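Local atomic coordinates of bartonella effector protein (Bep) substrate of VirB T4SS (PDB entry 4PY3), a protein that is predicted to transfer AMP from ATP to threonine or tyrosine side chains of target proteins and is represented here by its N-terminal FIC domain. Residues Y13-M18 against N26-K31; N49-P54 against L62-Q67. One frame throughout, in Å; residues are numbered along the deposited sequence.

Contact 1 (Y13-M18 against N26-K31); sequences YAYPHM and NIMSTK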
# COMPACT_ATOMS: atom_id res chain seq x y z
N TYR A 13 6.27 15.53 9.45
CA TYR A 13 5.84 15.20 8.10
C TYR A 13 5.00 16.34 7.48
O TYR A 13 4.97 16.50 6.27
CB TYR A 13 5.03 13.89 8.06
CG TYR A 13 5.83 12.62 8.18
CD1 TYR A 13 6.60 12.15 7.12
CD2 TYR A 13 5.80 11.86 9.34
CE1 TYR A 13 7.33 10.97 7.23
CE2 TYR A 13 6.52 10.67 9.45
CZ TYR A 13 7.29 10.24 8.39
OH TYR A 13 8.00 9.06 8.51
N ALA A 14 4.30 17.10 8.31
CA ALA A 14 3.45 18.19 7.83
C ALA A 14 4.13 19.55 8.05
O ALA A 14 5.09 19.64 8.80
CB ALA A 14 2.10 18.16 8.54
N TYR A 15 3.64 20.60 7.39
CA TYR A 15 4.23 21.95 7.57
C TYR A 15 3.98 22.50 8.98
O TYR A 15 3.00 22.14 9.61
CB TYR A 15 3.69 22.92 6.51
CG TYR A 15 4.20 22.65 5.12
CD1 TYR A 15 5.49 22.99 4.76
CD2 TYR A 15 3.38 22.05 4.16
CE1 TYR A 15 5.96 22.76 3.47
CE2 TYR A 15 3.85 21.80 2.87
CZ TYR A 15 5.13 22.16 2.54
OH TYR A 15 5.58 21.91 1.26
N PRO A 16 4.87 23.37 9.49
CA PRO A 16 4.67 23.88 10.86
C PRO A 16 3.44 24.77 11.00
O PRO A 16 2.90 24.87 12.09
CB PRO A 16 5.92 24.71 11.14
CG PRO A 16 6.90 24.30 10.09
CD PRO A 16 6.10 23.90 8.89
N HIS A 17 3.02 25.37 9.90
CA HIS A 17 1.93 26.32 9.89
C HIS A 17 0.68 25.82 9.15
O HIS A 17 -0.37 26.45 9.25
CB HIS A 17 2.40 27.66 9.30
CG HIS A 17 2.69 27.59 7.83
ND1 HIS A 17 3.62 26.73 7.29
CD2 HIS A 17 2.17 28.27 6.79
CE1 HIS A 17 3.66 26.88 5.99
NE2 HIS A 17 2.78 27.81 5.65
N MET A 18 0.79 24.71 8.42
CA MET A 18 -0.38 24.06 7.81
C MET A 18 -0.38 22.52 7.93
O MET A 18 0.66 21.88 7.99
CB MET A 18 -0.46 24.44 6.34
CG MET A 18 -0.35 25.92 6.07
SD MET A 18 -1.01 26.40 4.46
CE MET A 18 -2.74 26.10 4.74
N ASN A 26 6.17 22.40 -2.96
CA ASN A 26 5.85 23.53 -2.09
C ASN A 26 4.37 23.91 -2.19
O ASN A 26 4.02 25.08 -2.11
CB ASN A 26 6.75 24.72 -2.42
CG ASN A 26 8.24 24.40 -2.34
OD1 ASN A 26 8.98 24.79 -3.22
ND2 ASN A 26 8.67 23.66 -1.32
N ILE A 27 3.51 22.91 -2.36
CA ILE A 27 2.07 23.12 -2.46
C ILE A 27 1.43 23.04 -1.07
O ILE A 27 1.66 22.08 -0.33
CB ILE A 27 1.41 22.06 -3.38
CG1 ILE A 27 1.83 22.32 -4.82
CG2 ILE A 27 -0.11 22.10 -3.25
CD1 ILE A 27 1.44 21.22 -5.79
N MET A 28 0.62 24.04 -0.74
CA MET A 28 0.07 24.18 0.60
C MET A 28 -1.38 23.71 0.70
O MET A 28 -1.86 23.46 1.79
CB MET A 28 0.15 25.64 1.04
CG MET A 28 1.55 26.23 0.93
SD MET A 28 2.75 25.29 1.89
CE MET A 28 4.03 26.52 2.13
N SER A 29 -2.05 23.58 -0.43
CA SER A 29 -3.42 23.06 -0.45
C SER A 29 -3.40 21.53 -0.52
O SER A 29 -2.79 20.95 -1.41
CB SER A 29 -4.19 23.62 -1.64
OG SER A 29 -5.40 22.91 -1.83
N THR A 30 -4.05 20.88 0.44
CA THR A 30 -4.12 19.42 0.46
C THR A 30 -4.87 18.90 -0.78
O THR A 30 -4.50 17.87 -1.33
CB THR A 30 -4.80 18.92 1.76
OG1 THR A 30 -3.90 19.10 2.85
CG2 THR A 30 -5.16 17.43 1.67
N LYS A 31 -5.90 19.62 -1.20
CA LYS A 31 -6.66 19.26 -2.39
C LYS A 31 -5.79 19.29 -3.65
O LYS A 31 -5.77 18.32 -4.41
CB LYS A 31 -7.86 20.19 -2.55
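M28 reaches across to Y15 with its sulfur set over one face of the phenol ring. SD lies 4.0 Å from the centroid of the Y15 ring and 18° off the ring normal, displaced toward the rim, its nearest ring atom being CE2 of Y15 at 3.8 Å. The M28 chain bends at chi2 (-57°), which brings the thioether over the ring, and the extended chi3 (-158°) carries the terminal methyl on to H17. That methyl meets the imidazole at its edge, in the ring plane, with CE of M28 3.9 Å from CE1 of H17. The same imidazole has CG of its neighbour M18 above one face. M18 approaches M28 nearer the backbone, where SD of M18 touches CB of M28 at 3.7 Å and the two side chains run roughly perpendicular. At the far end of the phenol, OH of Y15 passes 3.7 Å from CA of N26 and accepts a hydrogen bond from the backbone N of N23. No hydrogen bond joins the two segments; polar links run instead through the intervening loop, with T20 bonded to the carbonyl of M28 and N23 to that of I27. Just beyond, S29 is the N-cap of helix 30-48. A Met-aromatic contact, widened by a second methionine and a histidine, thus closes the N-terminal loop on itself at the surface, at the threshold of that helix.

Contact 2 (N49-P54 against L62-Q67); sequences NKEPLP and LKYIHQ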
# COMPACT_ATOMS: atom_id res chain seq x y z
N ASN A 49 5.69 0.05 -15.65
CA ASN A 49 5.11 -1.04 -16.44
C ASN A 49 6.03 -1.57 -17.53
O ASN A 49 5.80 -2.65 -18.06
CB ASN A 49 3.78 -0.62 -17.06
CG ASN A 49 2.67 -0.52 -16.04
OD1 ASN A 49 2.79 -1.03 -14.93
ND2 ASN A 49 1.60 0.16 -16.40
N LYS A 50 7.07 -0.81 -17.87
CA LYS A 50 8.07 -1.28 -18.82
C LYS A 50 9.09 -2.21 -18.18
O LYS A 50 9.85 -2.87 -18.91
CB LYS A 50 8.83 -0.12 -19.44
CG LYS A 50 7.98 0.84 -20.24
CD LYS A 50 8.85 1.94 -20.81
CE LYS A 50 8.03 3.17 -21.14
NZ LYS A 50 8.89 4.25 -21.70
N GLU A 51 9.12 -2.30 -16.85
CA GLU A 51 10.17 -3.11 -16.20
C GLU A 51 9.68 -4.57 -15.96
O GLU A 51 8.47 -4.84 -15.82
CB GLU A 51 10.96 -2.43 -15.04
CG GLU A 51 10.21 -2.05 -13.79
CD GLU A 51 10.97 -0.91 -13.05
OE1 GLU A 51 12.10 -1.23 -12.68
OE2 GLU A 51 10.54 0.29 -12.87
N PRO A 52 10.61 -5.52 -16.03
CA PRO A 52 10.23 -6.91 -15.77
C PRO A 52 9.72 -7.06 -14.36
O PRO A 52 10.09 -6.29 -13.47
CB PRO A 52 11.54 -7.68 -15.95
CG PRO A 52 12.35 -6.83 -16.86
CD PRO A 52 12.02 -5.43 -16.45
N LEU A 53 8.88 -8.06 -14.16
CA LEU A 53 8.37 -8.36 -12.85
C LEU A 53 9.51 -8.94 -12.04
O LEU A 53 10.30 -9.71 -12.56
CB LEU A 53 7.21 -9.36 -12.96
CG LEU A 53 6.06 -8.85 -13.83
CD1 LEU A 53 5.06 -9.96 -14.15
CD2 LEU A 53 5.36 -7.67 -13.16
N PRO A 54 9.61 -8.58 -10.75
CA PRO A 54 10.72 -9.06 -9.95
C PRO A 54 10.59 -10.55 -9.65
O PRO A 54 9.48 -11.09 -9.65
CB PRO A 54 10.57 -8.26 -8.66
CG PRO A 54 9.10 -8.08 -8.53
CD PRO A 54 8.60 -7.88 -9.94
N LEU A 62 7.92 -3.48 -2.64
CA LEU A 62 6.86 -2.57 -2.19
C LEU A 62 7.39 -1.14 -1.99
O LEU A 62 6.78 -0.17 -2.43
CB LEU A 62 6.25 -3.07 -0.88
CG LEU A 62 5.04 -2.28 -0.38
CD1 LEU A 62 3.80 -2.58 -1.19
CD2 LEU A 62 4.79 -2.56 1.09
N LYS A 63 8.54 -1.03 -1.33
CA LYS A 63 9.17 0.25 -1.10
C LYS A 63 9.58 0.90 -2.40
O LYS A 63 9.45 2.12 -2.55
CB LYS A 63 10.38 0.10 -0.18
CG LYS A 63 9.99 -0.10 1.27
CD LYS A 63 11.21 -0.04 2.17
CE LYS A 63 11.68 -1.39 2.60
NZ LYS A 63 12.71 -1.24 3.67
N TYR A 64 10.10 0.10 -3.33
CA TYR A 64 10.51 0.62 -4.63
C TYR A 64 9.31 1.19 -5.39
O TYR A 64 9.42 2.24 -6.03
CB TYR A 64 11.23 -0.45 -5.46
CG TYR A 64 11.46 -0.04 -6.89
CD1 TYR A 64 12.48 0.86 -7.22
CD2 TYR A 64 10.67 -0.54 -7.93
CE1 TYR A 64 12.69 1.24 -8.54
CE2 TYR A 64 10.88 -0.15 -9.24
CZ TYR A 64 11.88 0.73 -9.54
OH TYR A 64 12.10 1.09 -10.85
N ILE A 65 8.16 0.52 -5.30
CA ILE A 65 6.96 1.02 -5.94
C ILE A 65 6.57 2.37 -5.35
O ILE A 65 6.26 3.30 -6.08
CB ILE A 65 5.78 0.05 -5.79
CG1 ILE A 65 6.05 -1.20 -6.63
CG2 ILE A 65 4.48 0.69 -6.23
CD1 ILE A 65 5.26 -2.40 -6.16
N HIS A 66 6.56 2.44 -4.02
CA HIS A 66 6.21 3.67 -3.32
C HIS A 66 7.20 4.77 -3.69
O HIS A 66 6.81 5.90 -3.96
CB HIS A 66 6.21 3.43 -1.82
CG HIS A 66 5.63 4.56 -1.02
ND1 HIS A 66 6.35 5.70 -0.72
CD2 HIS A 66 4.41 4.73 -0.47
CE1 HIS A 66 5.59 6.52 -0.02
NE2 HIS A 66 4.41 5.96 0.15
N GLN A 67 8.48 4.39 -3.78
CA GLN A 67 9.52 5.32 -4.18
C GLN A 67 9.20 5.90 -5.56
O GLN A 67 9.20 7.12 -5.75
CB GLN A 67 10.89 4.65 -4.20
CG GLN A 67 12.05 5.63 -4.09
CD GLN A 67 13.40 4.97 -3.86
OE1 GLN A 67 13.49 3.81 -3.46
NE2 GLN A 67 14.47 5.72 -4.11
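E51 and Y64 reach toward each other from opposite directions, and a single hydrogen bond carries the contact. OH of Y64 donates to OE2 of E51 over 2.7 Å, arriving on the syn side of the carboxylate and 22° out of its plane. The other oxygen is also close, with OE1 of E51 3.0 Å from OH of Y64, so the hydroxyl faces the mouth of the carboxylate. R68, one turn further along the helix, binds the same phenol oxygen through NE. With two hydrogen-bond partners the hydroxyl is restrained, and the guanidinium would be expected to polarise it and favour the bond to the carboxylate.

The non-bonded contact is slight. OE2 of E51 lies at the edge of the Y64 ring, in its plane, 3.6 Å from CZ of Y64, and the carboxylate is turned 82° against the ring. Y64 has CG anti to its own backbone N (chi1 170°), which swings the ring out from the helix toward the loop, and E51 extends beyond CG to meet it.

From the same helix H66 stacks on F155, in the loop that corresponds to the Fic motif, whose sequence here is divergent and lacks the usual histidine. The tyrosine-carboxylate bond ties the connection between helices 30-48 and 59-70 back onto the second of them, within the mainly helical framework of a Fic domain.

In the fold
Both contacts lie at the surface, but at different distances from the centre of the chain: the centre of contact 1 is about 22 Å from it and that of contact 2 about 13 Å. They follow in series along the chain, at the two ends of helix 30-48. Contact 1 folds the N-terminal loop against the entry to this helix, whereas contact 2 joins the loop after its exit to helix 59-70. Their centres are about 28 Å apart, and their nearest atoms about 9 Å, without touching. Chemistry divides them too: the larger contact 1 rests on sulfur, methyl and ring packing, and the small contact 2 on one charged hydrogen bond.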